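PDB 4MG4: phosphonomutase from Burkholderia cenocepacia J2315, which is a member of the phosphomutase family and folds as a TIM barrel of eight parallel strands ringed by helices. Local coordinates for residues W34-R40 with R80-T85; E67-R71 with L93-Y97; S111-I117 with A151-F156; T128-R132 with D162-K166; I206-T210 with L231-V236. All coordinates share one frame; numbering follows the deposited sequence.

Interaction 1: W34-R40 with R80-T85; sequences WDAGSAR and RIVRAT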
# COMPACT_ATOMS: atom_id res chain seq x y z
N TRP A 34 5.75 -3.80 0.12
CA TRP A 34 4.59 -4.17 0.92
C TRP A 34 3.34 -4.47 0.10
O TRP A 34 2.31 -4.82 0.68
CB TRP A 34 4.31 -3.07 1.96
CG TRP A 34 4.06 -1.76 1.31
CD1 TRP A 34 2.85 -1.25 0.91
CD2 TRP A 34 5.03 -0.78 0.98
NE1 TRP A 34 3.01 -0.01 0.36
CE2 TRP A 34 4.34 0.32 0.40
CE3 TRP A 34 6.41 -0.69 1.13
CZ2 TRP A 34 5.01 1.43 -0.06
CZ3 TRP A 34 7.07 0.41 0.65
CH2 TRP A 34 6.36 1.49 0.11
N ASP A 35 3.40 -4.38 -1.22
CA ASP A 35 2.29 -4.71 -2.11
C ASP A 35 2.81 -4.76 -3.53
O ASP A 35 3.99 -4.47 -3.78
CB ASP A 35 1.07 -3.76 -1.98
CG ASP A 35 1.39 -2.31 -2.30
OD1 ASP A 35 2.44 -1.95 -2.89
OD2 ASP A 35 0.51 -1.45 -1.96
N ALA A 36 1.96 -5.16 -4.44
CA ALA A 36 2.44 -5.37 -5.79
C ALA A 36 2.85 -4.05 -6.47
O ALA A 36 3.75 -4.03 -7.30
CB ALA A 36 1.39 -6.07 -6.57
N GLY A 37 2.16 -2.94 -6.16
CA GLY A 37 2.52 -1.66 -6.76
C GLY A 37 3.92 -1.23 -6.36
O GLY A 37 4.71 -0.76 -7.20
N SER A 38 4.22 -1.34 -5.06
CA SER A 38 5.52 -0.95 -4.52
C SER A 38 6.62 -1.89 -5.05
O SER A 38 7.75 -1.45 -5.34
CB SER A 38 5.51 -0.85 -2.99
OG SER A 38 5.04 -2.01 -2.31
N ALA A 39 6.28 -3.16 -5.20
CA ALA A 39 7.21 -4.12 -5.80
C ALA A 39 7.62 -3.72 -7.20
O ALA A 39 8.81 -3.73 -7.56
CB ALA A 39 6.61 -5.51 -5.82
N ARG A 40 6.61 -3.41 -8.03
CA ARG A 40 6.85 -2.95 -9.39
C ARG A 40 7.68 -1.68 -9.47
O ARG A 40 8.64 -1.59 -10.27
CB ARG A 40 5.52 -2.78 -10.12
CG ARG A 40 5.63 -2.29 -11.57
CD ARG A 40 6.82 -2.83 -12.34
NE ARG A 40 6.70 -4.23 -12.75
CZ ARG A 40 7.71 -4.98 -13.21
NH1 ARG A 40 8.95 -4.48 -13.32
NH2 ARG A 40 7.49 -6.24 -13.57
N ARG A 80 1.00 -11.82 -4.27
CA ARG A 80 0.79 -10.67 -5.18
C ARG A 80 2.09 -9.98 -5.50
O ARG A 80 2.32 -9.55 -6.64
CB ARG A 80 -0.22 -9.67 -4.61
CG ARG A 80 -1.62 -10.22 -4.53
CD ARG A 80 -2.59 -9.12 -4.11
NE ARG A 80 -3.89 -9.71 -3.79
CZ ARG A 80 -4.70 -10.22 -4.71
NH1 ARG A 80 -4.35 -10.22 -6.00
NH2 ARG A 80 -5.87 -10.76 -4.35
N ILE A 81 2.97 -9.88 -4.49
CA ILE A 81 4.30 -9.32 -4.68
C ILE A 81 5.13 -10.18 -5.62
O ILE A 81 5.74 -9.66 -6.57
CB ILE A 81 5.03 -9.12 -3.33
CG1 ILE A 81 4.38 -7.96 -2.57
CG2 ILE A 81 6.53 -8.86 -3.54
CD1 ILE A 81 4.75 -7.83 -1.10
N VAL A 82 5.12 -11.48 -5.41
CA VAL A 82 5.90 -12.40 -6.22
C VAL A 82 5.48 -12.33 -7.67
O VAL A 82 6.33 -12.29 -8.54
CB VAL A 82 5.81 -13.84 -5.67
CG1 VAL A 82 6.33 -14.86 -6.70
CG2 VAL A 82 6.61 -13.95 -4.38
N ARG A 83 4.20 -12.31 -7.95
CA ARG A 83 3.79 -12.32 -9.33
C ARG A 83 3.93 -10.96 -10.07
O ARG A 83 3.88 -10.92 -11.27
CB ARG A 83 2.43 -12.98 -9.47
CG ARG A 83 1.24 -12.17 -9.16
CD ARG A 83 0.05 -13.05 -9.53
NE ARG A 83 -1.19 -12.63 -8.90
CZ ARG A 83 -1.79 -13.25 -7.88
NH1 ARG A 83 -1.27 -14.34 -7.33
NH2 ARG A 83 -2.93 -12.76 -7.42
N ALA A 84 4.19 -9.89 -9.33
CA ALA A 84 4.32 -8.56 -9.90
C ALA A 84 5.60 -8.33 -10.66
O ALA A 84 5.67 -7.46 -11.52
CB ALA A 84 4.21 -7.54 -8.80
N THR A 85 6.65 -9.10 -10.33
CA THR A 85 7.93 -8.89 -11.01
C THR A 85 8.62 -10.25 -11.18
O THR A 85 8.22 -11.26 -10.56
CB THR A 85 8.87 -7.87 -10.32
OG1 THR A 85 9.80 -8.53 -9.45
CG2 THR A 85 8.13 -6.69 -9.60
O HOH W 1 3.80 -4.98 -11.98
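Ile81 holds CG1 anti to its carbonyl carbon (chi1 -71°), which lays this branch against the backbone of Trp34 and Asp35 just ahead of helix 36-44. Ile81 CG1 comes 3.7 Å from Asp35 C, and Ile81 CD1 reaches on to Trp34 C at 3.8 Å. The same rotation sets Ile81 CG2 opposite the backbone N, where it meets Ala39 CB at 4.1 Å. Arg40 leaves its helix with CG opposite the backbone N, then bends at chi2 and chi3. The bends carry its guanidinium to the end of helix 71-84. There Arg40 NH2 makes a weak, poorly aligned hydrogen bond of 3.0 Å to Ala84 O. A water in the guanidinium plane accepts from Arg40 NE and donates to the same carbonyl oxygen. The methyl CG2 of Thr85 lies over one face of this guanidinium, 4.0 Å above its plane. The third nitrogen, Arg40 NH1, turns to a salt bridge with Asp44. Between these ends alanines meet: Ala36 CB is 3.9 Å from Ala84 CB. These small side chains are consistent with the close approach of the short axes, 8.3 Å at a crossing angle of -34°. Asp35 is the N-cap, and its OD1 takes Ser38 N at 2.9 Å. Trp34 packs on helix 54-60, and Ala36 packs on Gly62 of the second subunit. The two helices lie side by side on the outside of the barrel: Ile81 and Ala39 reach Val33 of strand 28-33, while Ala39 and Thr85 reach Leu50 of strand 50-52.

Interaction 2: E67-R71 with L93-Y97; sequences EQMPR and LESGY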
# COMPACT_ATOMS: atom_id res chain seq x y z
N GLU A 67 3.45 -10.45 14.45
CA GLU A 67 2.63 -11.53 13.94
C GLU A 67 1.18 -11.36 14.41
O GLU A 67 0.49 -12.32 14.77
CB GLU A 67 3.21 -12.92 14.33
CG GLU A 67 4.68 -13.17 13.95
CD GLU A 67 5.21 -14.56 14.36
OE1 GLU A 67 4.51 -15.35 14.99
OE2 GLU A 67 6.36 -14.89 14.08
N GLN A 68 0.70 -10.12 14.38
CA GLN A 68 -0.70 -9.90 14.60
C GLN A 68 -1.45 -10.03 13.28
O GLN A 68 -2.56 -10.47 13.29
CB GLN A 68 -0.97 -8.64 15.45
CG GLN A 68 -1.18 -7.30 14.81
CD GLN A 68 -1.94 -6.38 15.77
OE1 GLN A 68 -1.59 -6.29 16.96
NE2 GLN A 68 -3.01 -5.72 15.27
N MET A 69 -0.81 -9.80 12.13
CA MET A 69 -1.46 -10.10 10.84
C MET A 69 -1.52 -11.61 10.68
O MET A 69 -0.54 -12.27 10.92
CB MET A 69 -0.65 -9.47 9.68
CG MET A 69 -1.30 -9.58 8.32
SD MET A 69 -0.43 -8.52 7.12
CE MET A 69 -1.26 -9.01 5.64
N PRO A 70 -2.68 -12.18 10.32
CA PRO A 70 -2.72 -13.63 10.12
C PRO A 70 -1.76 -14.09 9.03
O PRO A 70 -1.57 -13.38 8.02
CB PRO A 70 -4.16 -13.90 9.69
CG PRO A 70 -4.93 -12.79 10.26
CD PRO A 70 -4.02 -11.58 10.20
N ARG A 71 -1.16 -15.25 9.24
CA ARG A 71 -0.20 -15.80 8.29
C ARG A 71 -0.79 -15.86 6.88
O ARG A 71 -0.12 -15.55 5.92
CB ARG A 71 0.23 -17.17 8.70
CG ARG A 71 1.36 -17.71 7.87
CD ARG A 71 1.86 -19.08 8.31
NE ARG A 71 0.90 -20.12 8.02
CZ ARG A 71 0.96 -21.35 8.47
NH1 ARG A 71 0.00 -22.23 8.12
NH2 ARG A 71 1.94 -21.76 9.25
N LEU A 93 9.46 -13.45 7.71
CA LEU A 93 8.51 -14.32 8.47
C LEU A 93 8.52 -14.10 9.97
O LEU A 93 7.97 -14.92 10.73
CB LEU A 93 8.80 -15.77 8.16
CG LEU A 93 8.63 -16.10 6.67
CD1 LEU A 93 9.02 -17.52 6.41
CD2 LEU A 93 7.20 -15.85 6.17
N GLU A 94 9.17 -13.03 10.42
CA GLU A 94 9.25 -12.70 11.84
C GLU A 94 9.79 -13.91 12.60
O GLU A 94 10.81 -14.44 12.17
CB GLU A 94 7.89 -12.19 12.35
CG GLU A 94 7.56 -10.87 11.68
CD GLU A 94 6.30 -10.24 12.25
OE1 GLU A 94 6.42 -9.70 13.36
OE2 GLU A 94 5.22 -10.33 11.60
N SER A 95 9.14 -14.37 13.69
CA SER A 95 9.63 -15.54 14.44
C SER A 95 9.22 -16.87 13.81
O SER A 95 9.60 -17.92 14.32
CB SER A 95 9.16 -15.45 15.92
OG SER A 95 7.80 -15.69 15.98
N GLY A 96 8.44 -16.85 12.70
CA GLY A 96 8.11 -18.02 11.96
C GLY A 96 6.67 -18.48 12.07
O GLY A 96 6.37 -19.52 11.55
N TYR A 97 5.79 -17.69 12.70
CA TYR A 97 4.35 -18.00 12.78
C TYR A 97 4.13 -19.44 13.20
O TYR A 97 3.47 -20.23 12.50
CB TYR A 97 3.65 -17.76 11.43
CG TYR A 97 3.50 -16.36 11.00
CD1 TYR A 97 4.55 -15.72 10.33
CD2 TYR A 97 2.30 -15.65 11.22
CE1 TYR A 97 4.43 -14.45 9.88
CE2 TYR A 97 2.18 -14.33 10.77
CZ TYR A 97 3.26 -13.76 10.11
OH TYR A 97 3.27 -12.48 9.60
O HOH W 2 2.34 -23.32 11.34
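Glu67 and the 93-97 loop are joined first by hydrogen bonds. Glu67 has CG beside its backbone N and runs extended beyond it (chi2 -180°), which takes the carboxylate into the type II' turn from Leu93 to Gly96. Its OE2 accepts from Ser95 OG at an unusually short 2.5 Å and from Tyr97 N at 3.2 Å. The two donors come from opposite faces of the carboxylate plane. A weak bond from Ser95 N adds to this grip. Glu67 N, the first atom after an unmodelled gap, gives a long bond of 3.3 Å to Glu94 OE1, from the syn side but tilted out of the carboxylate plane. The side chains of Glu67 and Glu94 run past each other in opposite directions, with carboxylate planes 89° apart.

The Tyr97 ring carries the CH-pi contacts and is sandwiched. Glu67 CG stands 4.1 Å from the ring centroid over one face. Arg71 CG lies over the other face, 4.3 Å from that centroid and offset toward the rim. Met69 O comes to the ring edge, 3.4 Å from Tyr97 CE2.

Arg71 forms a salt bridge with Glu106 of helix 101-113. Tyr97 also packs on Met74 of helix 71-84. Segment 67-71 leads into that helix, and segment 93-97 runs from strand 89-92 toward helix 101-113.

Interaction 3: S111-I117 with A151-F156; sequences SIRAGAI and AGVDYF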
# COMPACT_ATOMS: atom_id res chain seq x y z
N SER A 111 5.69 -20.40 2.49
CA SER A 111 6.37 -19.29 1.82
C SER A 111 6.90 -19.73 0.48
O SER A 111 6.89 -18.96 -0.47
CB SER A 111 7.47 -18.68 2.70
OG SER A 111 8.65 -19.51 2.69
N ILE A 112 7.36 -20.97 0.38
CA ILE A 112 7.91 -21.54 -0.84
C ILE A 112 6.78 -21.74 -1.86
O ILE A 112 6.93 -21.38 -3.05
CB ILE A 112 8.65 -22.86 -0.52
CG1 ILE A 112 9.97 -22.53 0.22
CG2 ILE A 112 8.95 -23.59 -1.79
CD1 ILE A 112 10.64 -23.69 0.89
N ARG A 113 5.66 -22.28 -1.38
CA ARG A 113 4.45 -22.44 -2.20
C ARG A 113 3.96 -21.09 -2.75
O ARG A 113 3.50 -21.02 -3.92
CB ARG A 113 3.35 -23.16 -1.43
CG ARG A 113 3.78 -24.57 -1.15
CD ARG A 113 2.91 -25.20 -0.09
NE ARG A 113 3.42 -26.50 0.30
CZ ARG A 113 3.47 -26.99 1.53
NH1 ARG A 113 2.97 -26.37 2.59
NH2 ARG A 113 4.03 -28.19 1.68
N ALA A 114 4.11 -20.02 -1.96
CA ALA A 114 3.77 -18.64 -2.34
C ALA A 114 4.79 -18.00 -3.32
O ALA A 114 4.48 -16.99 -3.92
CB ALA A 114 3.61 -17.79 -1.08
N GLY A 115 5.95 -18.62 -3.49
CA GLY A 115 6.94 -18.27 -4.48
C GLY A 115 8.13 -17.49 -3.96
O GLY A 115 8.94 -16.99 -4.78
N ALA A 116 8.22 -17.35 -2.64
CA ALA A 116 9.45 -16.78 -2.05
C ALA A 116 10.63 -17.71 -2.23
O ALA A 116 10.46 -18.94 -2.19
CB ALA A 116 9.29 -16.47 -0.58
N ILE A 117 11.85 -17.14 -2.33
CA ILE A 117 13.09 -17.93 -2.43
C ILE A 117 14.03 -17.74 -1.24
O ILE A 117 15.16 -18.19 -1.24
CB ILE A 117 13.79 -17.69 -3.79
CG1 ILE A 117 14.00 -16.21 -4.10
CG2 ILE A 117 12.90 -18.29 -4.87
CD1 ILE A 117 14.82 -15.45 -3.09
N ALA A 151 11.27 -29.56 -0.15
CA ALA A 151 10.73 -28.92 -1.34
C ALA A 151 11.68 -28.95 -2.57
O ALA A 151 11.26 -28.65 -3.68
CB ALA A 151 10.34 -27.47 -1.02
N GLY A 152 12.94 -29.28 -2.36
CA GLY A 152 13.92 -29.36 -3.43
C GLY A 152 14.25 -28.00 -3.98
O GLY A 152 14.59 -27.87 -5.16
N VAL A 153 14.13 -26.96 -3.15
CA VAL A 153 14.37 -25.63 -3.66
C VAL A 153 15.65 -25.00 -3.09
O VAL A 153 16.06 -25.34 -1.97
CB VAL A 153 13.19 -24.68 -3.36
CG1 VAL A 153 11.95 -25.05 -4.16
CG2 VAL A 153 12.88 -24.61 -1.89
N ASP A 154 16.22 -24.09 -3.86
CA ASP A 154 17.40 -23.26 -3.45
C ASP A 154 16.81 -22.05 -2.71
O ASP A 154 16.21 -21.15 -3.32
CB ASP A 154 18.15 -22.84 -4.69
CG ASP A 154 19.50 -22.25 -4.43
OD1 ASP A 154 19.77 -21.85 -3.29
OD2 ASP A 154 20.30 -22.18 -5.41
N TYR A 155 16.91 -22.08 -1.39
CA TYR A 155 16.15 -21.18 -0.51
C TYR A 155 17.05 -20.65 0.58
O TYR A 155 17.76 -21.43 1.25
CB TYR A 155 15.00 -21.93 0.14
CG TYR A 155 14.03 -21.12 0.98
CD1 TYR A 155 12.90 -20.55 0.44
CD2 TYR A 155 14.22 -20.96 2.34
CE1 TYR A 155 11.98 -19.85 1.25
CE2 TYR A 155 13.30 -20.31 3.15
CZ TYR A 155 12.17 -19.73 2.59
OH TYR A 155 11.23 -19.07 3.35
N PHE A 156 17.06 -19.34 0.73
CA PHE A 156 18.02 -18.65 1.61
C PHE A 156 17.34 -18.30 2.95
O PHE A 156 16.46 -17.40 3.04
CB PHE A 156 18.55 -17.43 0.89
CG PHE A 156 19.77 -16.81 1.51
CD1 PHE A 156 19.66 -16.03 2.67
CD2 PHE A 156 21.00 -16.98 0.94
CE1 PHE A 156 20.79 -15.46 3.26
CE2 PHE A 156 22.14 -16.41 1.55
CZ PHE A 156 22.03 -15.67 2.70
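Ile117 and Phe156 meet where two adjacent parallel strands of the barrel, 118-122 and 156-160, are about to run side by side. Phe156 N donates to Ile117 O at 3.0 Å with an N-H...O angle of 160°. The same oxygen takes a CA-H...O contact from Tyr155, with Tyr155 CA 3.2 Å away. Tyr155 turns CG anti to its backbone N (chi1 -175°), which sends the ring back toward the last turn of helix 101-113. Tyr155 OH donates to Ser111 OG at 2.7 Å, and Ser111 OG is also bonded to Ile108 O. Ala116 O lies at the edge of the ring, close to its plane.

Both connections are alpha-to-beta turns at the N-terminal end of a TIM barrel. Each helix stops in a Schellman motif, with positive phi at Gly115 and at Gly152. Ile112, in the last turn of helix 101-113, packs against the 151-155 side. Its CD1 makes a CH-pi contact over one face of the Tyr155 ring, 4.2 Å from the centroid and offset toward the rim. Ile112 CD1 also touches Val153 CG2 at 3.7 Å, while Ile112 CG2 reaches Ala151 CB at 4.2 Å. Beyond them, Asp154 forms a salt bridge with Arg19 of helix 11-20.

Interaction 4: T128-R132 with D162-K166; sequences TGELR and DVFFK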
# COMPACT_ATOMS: atom_id res chain seq x y z
N THR A 128 7.00 -11.80 24.55
CA THR A 128 7.73 -10.94 25.49
C THR A 128 8.76 -10.05 24.80
O THR A 128 9.28 -9.13 25.43
CB THR A 128 8.48 -11.76 26.58
OG1 THR A 128 9.25 -12.80 25.95
CG2 THR A 128 7.50 -12.38 27.63
N GLY A 129 9.12 -10.37 23.56
CA GLY A 129 10.25 -9.72 22.86
C GLY A 129 11.62 -10.22 23.32
O GLY A 129 12.67 -9.77 22.85
N GLU A 130 11.65 -11.19 24.23
CA GLU A 130 12.86 -11.69 24.77
C GLU A 130 13.44 -12.69 23.77
O GLU A 130 12.73 -13.16 22.90
CB GLU A 130 12.62 -12.38 26.12
CG GLU A 130 12.10 -11.42 27.21
CD GLU A 130 13.12 -10.35 27.51
OE1 GLU A 130 12.87 -9.17 27.20
OE2 GLU A 130 14.19 -10.70 28.00
N LEU A 131 14.73 -12.96 23.90
CA LEU A 131 15.38 -13.97 23.08
C LEU A 131 14.98 -15.37 23.46
O LEU A 131 14.95 -15.73 24.65
CB LEU A 131 16.88 -13.89 23.19
CG LEU A 131 17.52 -12.60 22.75
CD1 LEU A 131 19.00 -12.61 23.07
CD2 LEU A 131 17.28 -12.47 21.26
N ARG A 132 14.74 -16.20 22.46
CA ARG A 132 14.70 -17.65 22.67
C ARG A 132 16.10 -18.22 23.05
O ARG A 132 17.16 -17.68 22.61
CB ARG A 132 14.21 -18.37 21.41
CG ARG A 132 12.86 -17.98 20.92
CD ARG A 132 12.45 -18.71 19.66
NE ARG A 132 11.28 -18.07 19.16
CZ ARG A 132 10.02 -18.49 19.36
NH1 ARG A 132 9.77 -19.60 20.01
NH2 ARG A 132 9.05 -17.78 18.91
N ASP A 162 18.31 -11.01 17.61
CA ASP A 162 18.00 -9.75 18.26
C ASP A 162 18.92 -9.35 19.40
O ASP A 162 18.57 -8.44 20.15
CB ASP A 162 16.55 -9.76 18.67
CG ASP A 162 15.61 -9.56 17.50
OD1 ASP A 162 15.99 -9.06 16.43
OD2 ASP A 162 14.42 -9.89 17.66
N VAL A 163 20.08 -9.98 19.54
CA VAL A 163 21.01 -9.67 20.65
C VAL A 163 21.25 -8.19 20.75
O VAL A 163 21.18 -7.62 21.87
CB VAL A 163 22.34 -10.43 20.52
CG1 VAL A 163 23.38 -9.95 21.55
CG2 VAL A 163 22.10 -11.91 20.70
N PHE A 164 21.60 -7.55 19.64
CA PHE A 164 21.95 -6.12 19.68
C PHE A 164 20.69 -5.28 19.64
O PHE A 164 20.64 -4.21 20.24
CB PHE A 164 22.92 -5.73 18.54
CG PHE A 164 24.36 -6.06 18.82
CD1 PHE A 164 25.15 -5.23 19.58
CD2 PHE A 164 24.90 -7.17 18.34
CE1 PHE A 164 26.47 -5.57 19.82
CE2 PHE A 164 26.25 -7.51 18.53
CZ PHE A 164 27.03 -6.69 19.30
N PHE A 165 19.68 -5.76 18.93
CA PHE A 165 18.47 -5.03 18.62
C PHE A 165 17.72 -4.69 19.93
O PHE A 165 17.19 -3.57 20.07
CB PHE A 165 17.56 -5.90 17.72
CG PHE A 165 16.29 -5.18 17.31
CD1 PHE A 165 16.38 -4.14 16.42
CD2 PHE A 165 15.05 -5.56 17.81
CE1 PHE A 165 15.25 -3.44 16.04
CE2 PHE A 165 13.90 -4.86 17.43
CZ PHE A 165 14.02 -3.81 16.54
N LYS A 166 17.78 -5.61 20.89
CA LYS A 166 17.05 -5.47 22.16
C LYS A 166 17.89 -4.74 23.23
O LYS A 166 17.36 -4.39 24.30
CB LYS A 166 16.65 -6.85 22.65
CG LYS A 166 15.54 -6.96 23.67
CD LYS A 166 15.26 -8.44 23.92
CE LYS A 166 16.45 -9.15 24.56
NZ LYS A 166 16.70 -8.65 25.94
O HOH W 3 13.70 -8.17 20.51
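Leu131 packs on Asp162 and Val163 with one methyl each, and on Lys166 with its stem. Leu131 CD2 lies 3.8 Å from Asp162 CB, and Leu131 CD1 is 4.0 Å from Val163 CG2. Leu131 CG is 4.0 Å from Lys166 CE. All three side chains cross that of Leu131 at a slant.

The charged part is looser. Lys166 starts extended and then folds at chi3 and chi4 (64° and 67°), which turns its ammonium toward Glu130. Glu130 is bent at chi2, and the two chains cross at about a right angle. Lys166 NZ and Glu130 OE2 are 3.8 Å apart, a long salt bridge at the protein surface. On the way, the lysine chain passes close to a carbonyl, with Lys166 CD 3.1 Å from Gly129 O.

No direct hydrogen bond joins the two segments; a water does. It donates to Gly129 O at 3.0 Å and, weakly, to Asp162 OD2. Asp162 is held mainly by other residues: its OD1 pairs with Arg160 and its OD2 with the hydroxyl of Ser124.

Both segments are loops that follow barrel strands, 118-122 and 156-160. They therefore lie side by side at the C-terminal end of the barrel, the end where enzymes with a TIM-barrel fold carry their active sites.

Interaction 5: I206-T210 with L231-V236; sequences IRALT and LAEYGV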
# COMPACT_ATOMS: atom_id res chain seq x y z
N ILE A 206 31.18 -4.32 13.91
CA ILE A 206 30.75 -4.88 12.61
C ILE A 206 31.96 -5.57 11.99
O ILE A 206 31.84 -6.69 11.48
CB ILE A 206 30.15 -3.84 11.67
CG1 ILE A 206 28.82 -3.31 12.19
CG2 ILE A 206 29.96 -4.46 10.26
CD1 ILE A 206 28.40 -2.03 11.53
N ARG A 207 33.15 -4.95 12.06
CA ARG A 207 34.36 -5.57 11.51
C ARG A 207 34.65 -6.90 12.17
O ARG A 207 35.01 -7.90 11.52
CB ARG A 207 35.56 -4.65 11.69
CG ARG A 207 35.54 -3.42 10.79
CD ARG A 207 36.87 -2.69 11.01
NE ARG A 207 36.91 -1.39 10.35
CZ ARG A 207 37.17 -1.15 9.07
NH1 ARG A 207 37.31 -2.15 8.20
NH2 ARG A 207 37.17 0.09 8.64
N ALA A 208 34.54 -6.93 13.49
CA ALA A 208 34.78 -8.15 14.25
C ALA A 208 33.81 -9.25 13.90
O ALA A 208 34.17 -10.43 13.77
CB ALA A 208 34.76 -7.88 15.75
N LEU A 209 32.57 -8.82 13.70
CA LEU A 209 31.50 -9.74 13.29
C LEU A 209 31.74 -10.36 11.93
O LEU A 209 31.59 -11.56 11.78
CB LEU A 209 30.17 -8.98 13.29
CG LEU A 209 28.95 -9.80 12.93
CD1 LEU A 209 28.71 -10.98 13.84
CD2 LEU A 209 27.73 -8.87 12.86
N THR A 210 32.03 -9.54 10.94
CA THR A 210 32.24 -10.06 9.60
C THR A 210 33.52 -10.94 9.53
O THR A 210 33.54 -11.91 8.77
CB THR A 210 32.31 -8.94 8.55
OG1 THR A 210 33.46 -8.12 8.79
CG2 THR A 210 31.04 -8.07 8.48
N LEU A 231 29.97 0.35 5.23
CA LEU A 231 29.55 -1.03 5.52
C LEU A 231 30.18 -2.09 4.59
O LEU A 231 30.69 -3.16 5.05
CB LEU A 231 28.02 -1.11 5.48
CG LEU A 231 27.34 -0.33 6.58
CD1 LEU A 231 25.82 -0.40 6.37
CD2 LEU A 231 27.71 -0.83 7.97
N ALA A 232 30.22 -1.81 3.29
CA ALA A 232 30.87 -2.68 2.33
C ALA A 232 32.35 -2.91 2.68
O ALA A 232 32.84 -4.02 2.67
CB ALA A 232 30.79 -2.12 0.89
N GLU A 233 33.06 -1.82 3.00
CA GLU A 233 34.43 -1.92 3.40
C GLU A 233 34.67 -2.71 4.69
O GLU A 233 35.73 -3.32 4.81
CB GLU A 233 35.09 -0.50 3.44
CG GLU A 233 36.60 -0.51 3.64
CD GLU A 233 37.11 -0.49 5.09
OE1 GLU A 233 36.54 0.22 5.95
OE2 GLU A 233 38.04 -1.21 5.37
N TYR A 234 33.68 -2.77 5.60
CA TYR A 234 33.77 -3.59 6.79
C TYR A 234 33.59 -5.06 6.49
O TYR A 234 33.82 -5.87 7.37
CB TYR A 234 32.70 -3.21 7.86
CG TYR A 234 32.65 -1.76 8.30
CD1 TYR A 234 33.77 -0.92 8.17
CD2 TYR A 234 31.47 -1.21 8.76
CE1 TYR A 234 33.69 0.43 8.54
CE2 TYR A 234 31.39 0.13 9.14
CZ TYR A 234 32.50 0.93 9.02
OH TYR A 234 32.36 2.29 9.39
N GLY A 235 33.12 -5.39 5.30
CA GLY A 235 32.96 -6.79 4.87
C GLY A 235 31.53 -7.32 4.93
O GLY A 235 31.31 -8.52 4.82
N VAL A 236 30.55 -6.42 5.06
CA VAL A 236 29.13 -6.81 5.09
C VAL A 236 28.72 -7.34 3.71
O VAL A 236 29.26 -6.89 2.72
CB VAL A 236 28.33 -5.59 5.50
CG1 VAL A 236 26.89 -5.64 5.24
CG2 VAL A 236 28.65 -5.26 6.97
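Arg207 grips Glu233 end-on, with one nitrogen to each carboxylate oxygen. Arg207 NH1 donates to Glu233 OE2 at 3.1 Å, nearly straight (170°) and almost in the guanidinium plane. Arg207 NH2 gives a shorter bond of 2.8 Å to the syn lone pair of Glu233 OE1, but its acceptor is tilted from that plane. The two flat groups are twisted 53° apart. Tyr234 approaches one face of the same guanidinium, its CD1 lying 3.5 Å above the centre. The ring turns its edge, not its face, to the arginine.

Further along, Thr210 OG1 donates to Tyr234 O at 2.7 Å, in the carbonyl plane. With OG1 between its backbone N and carbonyl carbon (chi1 64°), Thr210 also points CG2 at Gly235 and Val236. Next to the polar groups is an apolar cluster. Ile206 CG2 touches Val236 CG2 at 3.6 Å and Tyr234 CB at 3.9 Å, and Ile206 CD1 meets Leu231 CD2 at 3.8 Å.

The bonded carbonyl of Tyr234 sits at a helix end. Gly235 takes positive phi and closes helix 228-234 in a Schellman motif, close against Thr210. Helices 203-212 and 228-234 belong to the outer ring of the TIM barrel, following strands 194-196 and 217-220. Leu231 and Val236 rest on Val219, and Thr210 rests on Val217, both residues of strand 217-220. On the same helix as Thr210, Leu209 packs on Leu177 and Leu181 of helix 174-190. Val236 is tied by a backbone hydrogen bond to Gly25.

From the N terminus, interaction 1 closes the first loop, joining helix 36-44 to helix 71-84. Interaction 2 starts inside that loop, at Glu67, and ends beyond it, so the two cross. Interaction 3 opens later and ties the turns that lead into strands 118-122 and 156-160. Interaction 4 crosses it, linking the loops that leave the same two strands, so the pair brackets both ends of these neighbours. Interaction 5 comes last and crosses none; it joins two late outer helices, and its centre is about 31 Å from that of interaction 1. Val82 packs on the turn at Ala114, joining interactions 1 and 3. Interaction 2 touches interaction 3 through Leu93 and interaction 4 through Ser95.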